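Local atomic coordinates of cadherin-related family member 2 (Homo sapiens, PDB entry 5CZR), a protein that links adjacent microvilli of the epithelial brush border by calcium-dependent heterophilic adhesion to CDHR5, and so controls how microvilli pack at the apical membrane. Residues 71-76 and 90-95; 103-108 and 201-206; 155-160 and 170-175; 182-187 and 205-210. All blocks are in the same frame, centred on the assembly; numbering follows the deposited sequence.

Contact 1 (71-76 and 90-95); sequences LYTFKV and EMLVIV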
# COMPACT_ATOMS: atom_id res chain seq x y z
N LEU A 71 -0.82 1.19 -12.49
CA LEU A 71 -0.58 0.35 -13.66
C LEU A 71 0.10 -0.94 -13.20
O LEU A 71 1.32 -0.95 -12.96
CB LEU A 71 0.33 1.11 -14.63
CG LEU A 71 0.57 0.51 -15.99
CD1 LEU A 71 -0.76 0.39 -16.76
CD2 LEU A 71 1.55 1.38 -16.76
N TYR A 72 -0.68 -1.98 -12.95
CA TYR A 72 -0.17 -3.14 -12.23
C TYR A 72 0.46 -4.17 -13.13
O TYR A 72 1.22 -5.02 -12.68
CB TYR A 72 -1.26 -3.77 -11.34
CG TYR A 72 -2.24 -4.74 -12.07
CD1 TYR A 72 -2.86 -4.40 -13.28
CD2 TYR A 72 -2.47 -6.00 -11.57
CE1 TYR A 72 -3.68 -5.30 -13.97
CE2 TYR A 72 -3.33 -6.91 -12.20
CZ TYR A 72 -3.92 -6.57 -13.42
OH TYR A 72 -4.74 -7.47 -14.05
N THR A 73 0.14 -4.08 -14.41
CA THR A 73 0.91 -4.72 -15.45
C THR A 73 0.88 -3.84 -16.68
O THR A 73 -0.03 -3.02 -16.84
CB THR A 73 0.33 -6.05 -15.91
OG1 THR A 73 -0.92 -5.78 -16.55
CG2 THR A 73 0.14 -7.03 -14.75
N PHE A 74 1.84 -4.06 -17.58
CA PHE A 74 1.83 -3.41 -18.88
C PHE A 74 2.76 -4.11 -19.85
O PHE A 74 3.57 -4.95 -19.45
CB PHE A 74 2.17 -1.93 -18.77
CG PHE A 74 3.53 -1.64 -18.19
CD1 PHE A 74 3.71 -1.53 -16.83
CD2 PHE A 74 4.63 -1.48 -19.03
CE1 PHE A 74 4.95 -1.26 -16.30
CE2 PHE A 74 5.88 -1.17 -18.51
CZ PHE A 74 6.04 -1.07 -17.14
N LYS A 75 2.58 -3.80 -21.13
CA LYS A 75 3.33 -4.47 -22.17
C LYS A 75 4.37 -3.51 -22.71
O LYS A 75 4.11 -2.33 -22.84
CB LYS A 75 2.45 -4.86 -23.38
CG LYS A 75 1.05 -5.37 -23.00
CD LYS A 75 0.89 -6.89 -22.91
CE LYS A 75 -0.48 -7.28 -22.35
NZ LYS A 75 -0.56 -8.76 -22.25
N VAL A 76 5.49 -4.08 -23.12
CA VAL A 76 6.44 -3.34 -23.90
C VAL A 76 6.91 -4.19 -25.06
O VAL A 76 6.78 -5.40 -25.04
CB VAL A 76 7.67 -2.91 -23.05
CG1 VAL A 76 7.26 -1.86 -22.04
CG2 VAL A 76 8.31 -4.11 -22.35
N GLU A 90 6.71 -9.00 -27.77
CA GLU A 90 6.08 -8.35 -26.67
C GLU A 90 6.51 -9.00 -25.36
O GLU A 90 6.72 -10.21 -25.28
CB GLU A 90 4.61 -8.34 -26.98
CG GLU A 90 3.67 -7.88 -25.91
CD GLU A 90 2.23 -7.89 -26.42
OE1 GLU A 90 1.98 -7.37 -27.54
OE2 GLU A 90 1.36 -8.47 -25.72
N MET A 91 6.80 -8.16 -24.37
CA MET A 91 7.06 -8.60 -23.00
C MET A 91 6.00 -8.03 -22.05
O MET A 91 5.70 -6.84 -22.07
CB MET A 91 8.45 -8.15 -22.56
CG MET A 91 8.88 -8.66 -21.19
SD MET A 91 10.44 -7.97 -20.58
CE MET A 91 11.46 -9.42 -20.76
N LEU A 92 5.51 -8.89 -21.15
CA LEU A 92 4.59 -8.45 -20.09
C LEU A 92 5.37 -8.04 -18.84
O LEU A 92 6.16 -8.82 -18.31
CB LEU A 92 3.61 -9.56 -19.72
CG LEU A 92 2.59 -9.23 -18.62
CD1 LEU A 92 1.62 -8.12 -19.05
CD2 LEU A 92 1.79 -10.48 -18.21
N VAL A 93 5.19 -6.80 -18.40
CA VAL A 93 5.80 -6.35 -17.14
C VAL A 93 4.76 -6.54 -16.03
O VAL A 93 3.66 -6.02 -16.13
CB VAL A 93 6.25 -4.90 -17.20
CG1 VAL A 93 6.87 -4.50 -15.87
CG2 VAL A 93 7.28 -4.72 -18.31
N ILE A 94 5.12 -7.32 -15.01
CA ILE A 94 4.21 -7.58 -13.87
C ILE A 94 4.78 -6.86 -12.67
O ILE A 94 5.90 -7.16 -12.24
CB ILE A 94 4.14 -9.08 -13.56
CG1 ILE A 94 3.50 -9.79 -14.73
CG2 ILE A 94 3.36 -9.36 -12.26
CD1 ILE A 94 3.79 -11.27 -14.79
N VAL A 95 4.05 -5.85 -12.23
CA VAL A 95 4.48 -5.03 -11.14
C VAL A 95 3.97 -5.68 -9.83
O VAL A 95 2.80 -5.99 -9.73
CB VAL A 95 3.91 -3.61 -11.27
CG1 VAL A 95 4.35 -2.74 -10.09
CG2 VAL A 95 4.32 -2.97 -12.58
O HOH W 1 0.67 -7.25 -11.17

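Contact 2 (103-108 and 201-206); sequences PVFQNT and QCSLPV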
# COMPACT_ATOMS: atom_id res chain seq x y z
N PRO A 103 -3.34 3.33 6.01
CA PRO A 103 -4.77 3.51 6.15
C PRO A 103 -5.20 5.00 6.25
O PRO A 103 -4.53 5.80 6.88
CB PRO A 103 -5.09 2.77 7.44
CG PRO A 103 -3.97 1.80 7.60
CD PRO A 103 -2.77 2.54 7.10
N VAL A 104 -6.33 5.32 5.61
CA VAL A 104 -6.88 6.68 5.57
C VAL A 104 -8.32 6.60 6.13
O VAL A 104 -9.16 5.85 5.64
CB VAL A 104 -6.88 7.23 4.10
CG1 VAL A 104 -7.60 8.59 3.98
CG2 VAL A 104 -5.46 7.33 3.54
N PHE A 105 -8.62 7.42 7.12
CA PHE A 105 -9.94 7.52 7.69
C PHE A 105 -10.89 8.22 6.73
O PHE A 105 -10.54 9.23 6.13
CB PHE A 105 -9.91 8.23 9.05
CG PHE A 105 -9.50 7.35 10.17
CD1 PHE A 105 -10.42 6.50 10.75
CD2 PHE A 105 -8.18 7.32 10.62
CE1 PHE A 105 -10.05 5.63 11.75
CE2 PHE A 105 -7.80 6.46 11.63
CZ PHE A 105 -8.74 5.61 12.21
N GLN A 106 -12.09 7.63 6.55
CA GLN A 106 -13.06 8.12 5.58
C GLN A 106 -13.92 9.25 6.16
O GLN A 106 -14.16 10.24 5.49
CB GLN A 106 -13.96 6.97 5.09
CG GLN A 106 -13.22 5.84 4.41
CD GLN A 106 -12.34 6.30 3.23
OE1 GLN A 106 -12.84 6.50 2.12
NE2 GLN A 106 -11.03 6.45 3.45
N ASN A 107 -14.34 9.07 7.39
CA ASN A 107 -15.24 9.96 8.12
C ASN A 107 -14.93 11.46 8.01
O ASN A 107 -13.76 11.85 8.09
CB ASN A 107 -15.18 9.57 9.61
CG ASN A 107 -15.27 8.04 9.86
OD1 ASN A 107 -14.32 7.26 9.58
ND2 ASN A 107 -16.39 7.64 10.48
N THR A 108 -15.95 12.30 7.84
CA THR A 108 -15.77 13.76 7.98
C THR A 108 -15.82 14.09 9.47
O THR A 108 -14.85 14.62 10.06
CB THR A 108 -16.90 14.53 7.25
OG1 THR A 108 -16.96 14.04 5.92
CG2 THR A 108 -16.72 16.08 7.18
N GLN A 201 2.48 0.45 8.08
CA GLN A 201 2.03 1.84 7.86
C GLN A 201 0.87 2.17 8.74
O GLN A 201 -0.03 1.35 8.91
CB GLN A 201 1.61 2.08 6.40
CG GLN A 201 2.65 1.70 5.37
CD GLN A 201 3.66 2.82 5.12
OE1 GLN A 201 3.72 3.80 5.84
NE2 GLN A 201 4.46 2.66 4.07
N CYS A 202 0.87 3.38 9.31
CA CYS A 202 -0.18 3.81 10.21
C CYS A 202 -0.76 5.11 9.72
O CYS A 202 -0.04 5.92 9.15
CB CYS A 202 0.35 3.97 11.65
SG CYS A 202 0.83 2.39 12.43
N SER A 203 -2.06 5.30 9.92
CA SER A 203 -2.70 6.58 9.63
C SER A 203 -2.15 7.71 10.47
O SER A 203 -1.57 7.50 11.53
CB SER A 203 -4.21 6.49 9.95
OG SER A 203 -4.44 6.44 11.34
N LEU A 204 -2.46 8.92 10.03
CA LEU A 204 -2.50 10.07 10.92
C LEU A 204 -3.47 9.80 12.08
O LEU A 204 -4.43 9.04 11.94
CB LEU A 204 -2.99 11.28 10.14
CG LEU A 204 -2.11 11.78 8.98
CD1 LEU A 204 -2.97 12.52 7.94
CD2 LEU A 204 -0.96 12.66 9.49
N PRO A 205 -3.21 10.39 13.26
CA PRO A 205 -4.15 10.24 14.37
C PRO A 205 -5.46 10.98 14.10
O PRO A 205 -5.46 12.02 13.45
CB PRO A 205 -3.42 10.87 15.53
CG PRO A 205 -2.49 11.87 14.88
CD PRO A 205 -2.05 11.23 13.60
N VAL A 206 -6.58 10.41 14.58
CA VAL A 206 -7.87 11.09 14.57
C VAL A 206 -8.40 11.16 15.99
O VAL A 206 -8.11 10.29 16.82
CB VAL A 206 -8.92 10.45 13.62
CG1 VAL A 206 -8.41 10.48 12.16
CG2 VAL A 206 -9.24 9.03 14.02

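Contact 3 (155-160 and 170-175); sequences EHLFRI and GSLSYN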
# COMPACT_ATOMS: atom_id res chain seq x y z
N GLU A 155 -9.02 4.42 30.79
CA GLU A 155 -8.32 3.52 29.87
C GLU A 155 -9.13 2.26 29.45
O GLU A 155 -8.91 1.71 28.38
CB GLU A 155 -6.91 3.12 30.41
CG GLU A 155 -6.75 3.05 31.95
CD GLU A 155 -5.51 2.28 32.44
OE1 GLU A 155 -4.86 1.56 31.63
OE2 GLU A 155 -5.18 2.38 33.65
N HIS A 156 -10.06 1.84 30.30
CA HIS A 156 -10.86 0.63 30.07
C HIS A 156 -12.31 0.95 29.71
O HIS A 156 -13.15 0.07 29.70
CB HIS A 156 -10.82 -0.26 31.35
CG HIS A 156 -9.44 -0.66 31.76
ND1 HIS A 156 -8.52 -1.21 30.89
CD2 HIS A 156 -8.81 -0.57 32.96
CE1 HIS A 156 -7.39 -1.45 31.53
NE2 HIS A 156 -7.54 -1.08 32.79
N LEU A 157 -12.61 2.22 29.47
CA LEU A 157 -13.97 2.69 29.32
C LEU A 157 -14.53 2.45 27.91
O LEU A 157 -15.73 2.28 27.74
CB LEU A 157 -14.03 4.17 29.65
CG LEU A 157 -15.33 4.73 30.16
CD1 LEU A 157 -15.92 3.85 31.27
CD2 LEU A 157 -15.06 6.13 30.70
N PHE A 158 -13.65 2.44 26.92
CA PHE A 158 -14.05 2.25 25.54
C PHE A 158 -13.20 1.17 24.92
O PHE A 158 -12.07 0.96 25.34
CB PHE A 158 -13.92 3.55 24.76
CG PHE A 158 -14.75 4.67 25.30
CD1 PHE A 158 -16.08 4.76 24.96
CD2 PHE A 158 -14.21 5.59 26.17
CE1 PHE A 158 -16.88 5.76 25.45
CE2 PHE A 158 -14.97 6.64 26.65
CZ PHE A 158 -16.32 6.71 26.31
N ARG A 159 -13.77 0.46 23.97
CA ARG A 159 -13.04 -0.53 23.24
C ARG A 159 -13.39 -0.33 21.79
O ARG A 159 -14.52 0.04 21.45
CB ARG A 159 -13.31 -1.91 23.86
CG ARG A 159 -12.96 -3.10 23.01
CD ARG A 159 -13.74 -4.36 23.36
NE ARG A 159 -13.16 -5.58 22.76
CZ ARG A 159 -13.70 -6.80 22.82
NH1 ARG A 159 -13.08 -7.83 22.24
NH2 ARG A 159 -14.83 -7.01 23.46
N ILE A 160 -12.41 -0.50 20.91
CA ILE A 160 -12.71 -0.46 19.47
C ILE A 160 -12.62 -1.86 18.88
O ILE A 160 -11.66 -2.56 19.15
CB ILE A 160 -11.80 0.54 18.73
CG1 ILE A 160 -12.28 0.73 17.30
CG2 ILE A 160 -10.32 0.13 18.76
CD1 ILE A 160 -11.79 2.01 16.66
N GLY A 170 -17.45 0.43 30.12
CA GLY A 170 -17.69 0.64 31.56
C GLY A 170 -18.70 1.77 31.68
O GLY A 170 -19.17 2.30 30.66
N SER A 171 -19.12 2.09 32.88
CA SER A 171 -20.25 2.98 33.02
C SER A 171 -19.78 4.41 33.05
O SER A 171 -18.68 4.71 33.53
CB SER A 171 -21.12 2.60 34.25
OG SER A 171 -20.42 2.87 35.43
N LEU A 172 -20.64 5.30 32.56
CA LEU A 172 -20.37 6.72 32.55
C LEU A 172 -20.96 7.45 33.77
O LEU A 172 -21.84 6.93 34.44
CB LEU A 172 -21.01 7.30 31.29
CG LEU A 172 -20.55 6.64 29.98
CD1 LEU A 172 -21.49 7.00 28.85
CD2 LEU A 172 -19.14 7.04 29.64
N SER A 173 -20.49 8.66 34.01
CA SER A 173 -21.09 9.59 35.00
C SER A 173 -20.60 11.02 34.75
O SER A 173 -19.42 11.32 34.97
CB SER A 173 -20.74 9.18 36.44
OG SER A 173 -21.24 10.11 37.41
N TYR A 174 -21.51 11.87 34.29
CA TYR A 174 -21.24 13.31 34.09
C TYR A 174 -20.62 13.95 35.33
O TYR A 174 -19.65 14.68 35.22
CB TYR A 174 -22.54 14.06 33.72
CG TYR A 174 -22.39 15.55 33.45
CD1 TYR A 174 -22.39 16.49 34.50
CD2 TYR A 174 -22.32 16.04 32.14
CE1 TYR A 174 -22.28 17.86 34.24
CE2 TYR A 174 -22.20 17.39 31.86
CZ TYR A 174 -22.17 18.30 32.91
OH TYR A 174 -22.06 19.65 32.61
N ASN A 175 -21.21 13.66 36.49
CA ASN A 175 -20.86 14.33 37.76
C ASN A 175 -19.62 13.71 38.40
O ASN A 175 -18.76 14.44 38.84
CB ASN A 175 -22.06 14.30 38.75
CG ASN A 175 -23.31 14.99 38.19
OD1 ASN A 175 -24.40 14.37 38.02
ND2 ASN A 175 -23.16 16.27 37.90

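Contact 4 (182-187 and 205-210); sequences QLELKA and PVFLSI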
# COMPACT_ATOMS: atom_id res chain seq x y z
N GLN A 182 -12.06 12.59 25.11
CA GLN A 182 -11.45 12.62 23.79
C GLN A 182 -10.65 11.36 23.55
O GLN A 182 -9.77 11.03 24.35
CB GLN A 182 -10.54 13.81 23.66
CG GLN A 182 -10.28 14.17 22.22
CD GLN A 182 -8.99 14.93 22.02
OE1 GLN A 182 -7.89 14.55 22.51
NE2 GLN A 182 -9.10 15.97 21.23
N LEU A 183 -10.99 10.64 22.49
CA LEU A 183 -10.34 9.39 22.14
C LEU A 183 -9.47 9.65 20.95
O LEU A 183 -9.96 10.12 19.92
CB LEU A 183 -11.34 8.28 21.75
CG LEU A 183 -12.06 7.42 22.80
CD1 LEU A 183 -12.63 8.33 23.85
CD2 LEU A 183 -13.17 6.57 22.22
N GLU A 184 -8.18 9.32 21.07
CA GLU A 184 -7.28 9.38 19.97
C GLU A 184 -7.26 8.00 19.35
O GLU A 184 -7.02 7.02 20.03
CB GLU A 184 -5.88 9.79 20.41
CG GLU A 184 -4.94 9.98 19.23
CD GLU A 184 -3.50 10.19 19.64
OE1 GLU A 184 -3.25 10.85 20.65
OE2 GLU A 184 -2.60 9.69 18.94
N LEU A 185 -7.56 7.93 18.05
CA LEU A 185 -7.62 6.66 17.35
C LEU A 185 -6.52 6.60 16.30
O LEU A 185 -6.14 7.62 15.69
CB LEU A 185 -8.99 6.48 16.68
CG LEU A 185 -10.21 6.77 17.56
CD1 LEU A 185 -11.47 6.84 16.72
CD2 LEU A 185 -10.36 5.73 18.67
N LYS A 186 -6.07 5.38 16.05
CA LYS A 186 -5.11 5.11 15.00
C LYS A 186 -5.58 3.87 14.21
O LYS A 186 -6.25 2.97 14.75
CB LYS A 186 -3.76 4.85 15.65
CG LYS A 186 -2.59 4.96 14.72
CD LYS A 186 -1.18 4.71 15.34
CE LYS A 186 -0.09 5.70 14.81
NZ LYS A 186 1.31 5.42 15.24
N ALA A 187 -5.23 3.84 12.93
CA ALA A 187 -5.39 2.68 12.10
C ALA A 187 -4.06 2.32 11.46
O ALA A 187 -3.42 3.18 10.88
CB ALA A 187 -6.44 2.96 11.02
N PRO A 205 -3.21 10.39 13.26
CA PRO A 205 -4.15 10.24 14.37
C PRO A 205 -5.46 10.98 14.10
O PRO A 205 -5.46 12.02 13.45
CB PRO A 205 -3.42 10.87 15.53
CG PRO A 205 -2.49 11.87 14.88
CD PRO A 205 -2.05 11.23 13.60
N VAL A 206 -6.58 10.41 14.58
CA VAL A 206 -7.87 11.09 14.57
C VAL A 206 -8.40 11.16 15.99
O VAL A 206 -8.11 10.29 16.82
CB VAL A 206 -8.92 10.45 13.62
CG1 VAL A 206 -8.41 10.48 12.16
CG2 VAL A 206 -9.24 9.03 14.02
N PHE A 207 -9.19 12.19 16.23
CA PHE A 207 -9.71 12.49 17.56
C PHE A 207 -11.24 12.48 17.57
O PHE A 207 -11.88 13.24 16.83
CB PHE A 207 -9.19 13.84 18.01
CG PHE A 207 -7.71 13.87 18.12
CD1 PHE A 207 -7.08 13.40 19.26
CD2 PHE A 207 -6.92 14.27 17.03
CE1 PHE A 207 -5.68 13.40 19.36
CE2 PHE A 207 -5.52 14.26 17.12
CZ PHE A 207 -4.91 13.84 18.30
N LEU A 208 -11.80 11.62 18.41
CA LEU A 208 -13.23 11.56 18.62
C LEU A 208 -13.61 12.30 19.92
O LEU A 208 -13.12 11.96 21.00
CB LEU A 208 -13.66 10.10 18.68
CG LEU A 208 -15.08 9.78 19.15
CD1 LEU A 208 -16.16 10.43 18.31
CD2 LEU A 208 -15.28 8.28 19.14
N SER A 209 -14.46 13.31 19.80
CA SER A 209 -14.97 14.03 20.95
C SER A 209 -16.31 13.47 21.41
O SER A 209 -17.25 13.38 20.63
CB SER A 209 -15.14 15.49 20.61
OG SER A 209 -13.87 16.00 20.24
N ILE A 210 -16.35 13.06 22.66
CA ILE A 210 -17.54 12.48 23.22
C ILE A 210 -18.00 13.37 24.34
O ILE A 210 -17.29 13.52 25.32
CB ILE A 210 -17.29 11.06 23.76
CG1 ILE A 210 -16.85 10.13 22.61
CG2 ILE A 210 -18.56 10.49 24.44
CD1 ILE A 210 -16.52 8.71 23.01

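Contact 1 (71-76 and 90-95)
Phe74 and Val93 form an antiparallel hydrogen-bonded pair: Phe74 N gives to Val93 O at 3.0 Å, and Val93 N returns to Phe74 O at 2.7 Å. Val76 and Met91 repeat the pattern, and Val95 N reaches Tyr72 O at 3.0 Å. A water that donates to both Tyr72 O and Val95 O closes this end of the ladder. Most apolar contacts lie on the face carrying Phe74, Val76, Met91, Val93 and Val95. Phe74 CG stands between its backbone N and carbonyl carbon (chi1 60°), which lays the ring beside Val93, with Val93 CB over the ring centre, 3.9 Å from the centroid, in a CH-pi contact. With an alanine here, Val93 would probably lose its aromatic neighbour and a gap open against Phe50 and Phe51. Charge appears on the other face, where Lys75 NZ and Glu90 OE2 make a long salt bridge of 4.0 Å and Lys75, bent at chi2, rests CE on Leu92 CD1. The hairpin of strands 73-81 and 86-96 belongs to the first cadherin domain; Phe74 stacks on Phe50 and touches strand 51-53 of the facing sheet, while the backbone of 90-95 also bonds to the parallel strand 13-17.

Contact 2 (103-108 and 201-206)
Ser203 OG, which touches Phe105 CE2 at 3.4 Å, takes part in two hydrogen bonds: it donates to Leu204 O at 2.7 Å and accepts from Ala187 N of strand 180-189. The donor lies above the Leu204 carbonyl plane, 43° out of it. Ser203 OG sits in the crowded position between backbone N and carbonyl carbon (chi1 72°), and from there it meets the edge of the Phe105 ring, near the ring plane. Val206 takes a face instead. Its CG2 lies over the ring centre, 3.8 Å from the centroid, as a CH-pi contact, while CG1 reaches Phe105 CD2 at 3.5 Å. Both segments belong to the second cadherin domain, a Greek-key beta sandwich: Phe105, on the short edge strand 104-105 of one sheet, points inward at the first residue of strand 206-213 in the other. A serine in place of Phe105 would probably leave the Val206 methyls facing a gap between the sheets. Nearer the linker, Pro103 CD lies 3.5 Å from Gln201 O, and Pro103 O lies 3.2 Å from Ser203 CB. Cys202 is tied to Cys188 by a disulfide, and Gln201 NE2 bonds to the backbone O of Asn99, a calcium ligand.

Contact 3 (155-160 and 170-175)
Leu157 reaches Gly170 and Leu172 with the end of its side chain. CB and CG make no close contact with 170-175; they carry the branch over to that segment, with CG anti to the backbone N (chi1 -153°). The two methyls then part. CD1 lies against the backbone of the other segment, 3.5 Å from Gly170 C and 3.7 Å from Gly170 O, and also touches Ser171 O at 3.7 Å. The absence of a side chain on Gly170 is consistent with this closeness: a CB there would stand 3.1 Å from Leu157 CD1, which is tight. CD2 turns to the neighbouring leucine and meets Leu172 CD2 at 4.3 Å, methyl to methyl. The same Leu172 CD2 approaches Phe158 CZ at 4.4 Å, so one methyl links two consecutive residues of 155-160. The backbones add little, since Gly170 N to Leu157 O is a weak hydrogen bond of 3.5 Å with an N-H...O angle of only 122°. Further hydrogen bonds come from just before the glycine, where Asn169 bonds through its backbone to Leu157 and through ND2 to His156 O. In the second cadherin domain the contact lies where edge strand 158-160, the partner of strand 165-168, begins, and where the chain leaves 165-168 for strand 180-189. Tyr181 of strand 180-189 touches both leucines and sets its ring edge-to-face with Phe158, while Leu183 of the same strand and Ile144 of strand 140-148, in the facing sheet, also meet Phe158, which thereby joins the two sheets.

Contact 4 (182-187 and 205-210)
Glu184 holds CG anti to its backbone N (chi1 -175°), as does Gln182, whereas Phe207 CG lies beside its own N, which sets the ring alongside Glu184 and aslant to Gln182. Glu184 CG touches Phe207 CE1 at 3.5 Å, with carboxylate and ring planes 55° apart. Gln182 meets the ring with its amide, OE1 3.5 Å from Phe207 CD1 and the amide plane tilted 35° to the ring. Farther along, Pro205 CB lies 3.7 Å from Glu184 OE2. The other face is aliphatic. Leu183 CD2 meets Leu208 CD2 at 4.1 Å side by side, and Leu183 CD1 reaches Ile210 CD1 at 4.0 Å; Leu185 CB rests on Val206 CG2. The backbones of antiparallel strands 180-189 and 206-213, neighbours in one sheet of the second cadherin domain's sandwich, are paired by reciprocal hydrogen bonds, Leu183 with Leu208 and Leu185 with Val206, Leu185 N to Val206 O being the shortest at 2.7 Å. Ile166 of the facing sheet packs on Leu183, Leu185 and Leu208. The chemistry is two-sided: aliphatic residues feed the sandwich core, while the amide of Gln182 and the aliphatic part of Glu184 line the ring of Phe207 on the opposite face.

How the contacts relate
From the N terminus, contact 1 comes first and closes the hairpin of strands 73-81 and 86-96 in the first cadherin domain, about 32 Å from contact 2 between centres. The chain then passes the calcium-binding linker into the second domain, where contact 2 joins 103-108 to 201-206 and closes a loop of 92 residues. Contact 3 lies wholly within that loop and closes a nine-residue connection that holds strand 165-168. Contact 4 opens inside the same loop, at 182-187, and runs out past its end, sharing Pro205 and Val206 with contact 2. Phe158 of contact 3 packs on Leu183 and Ile210 of contact 4. Together the last three contacts touch both sheets of this domain.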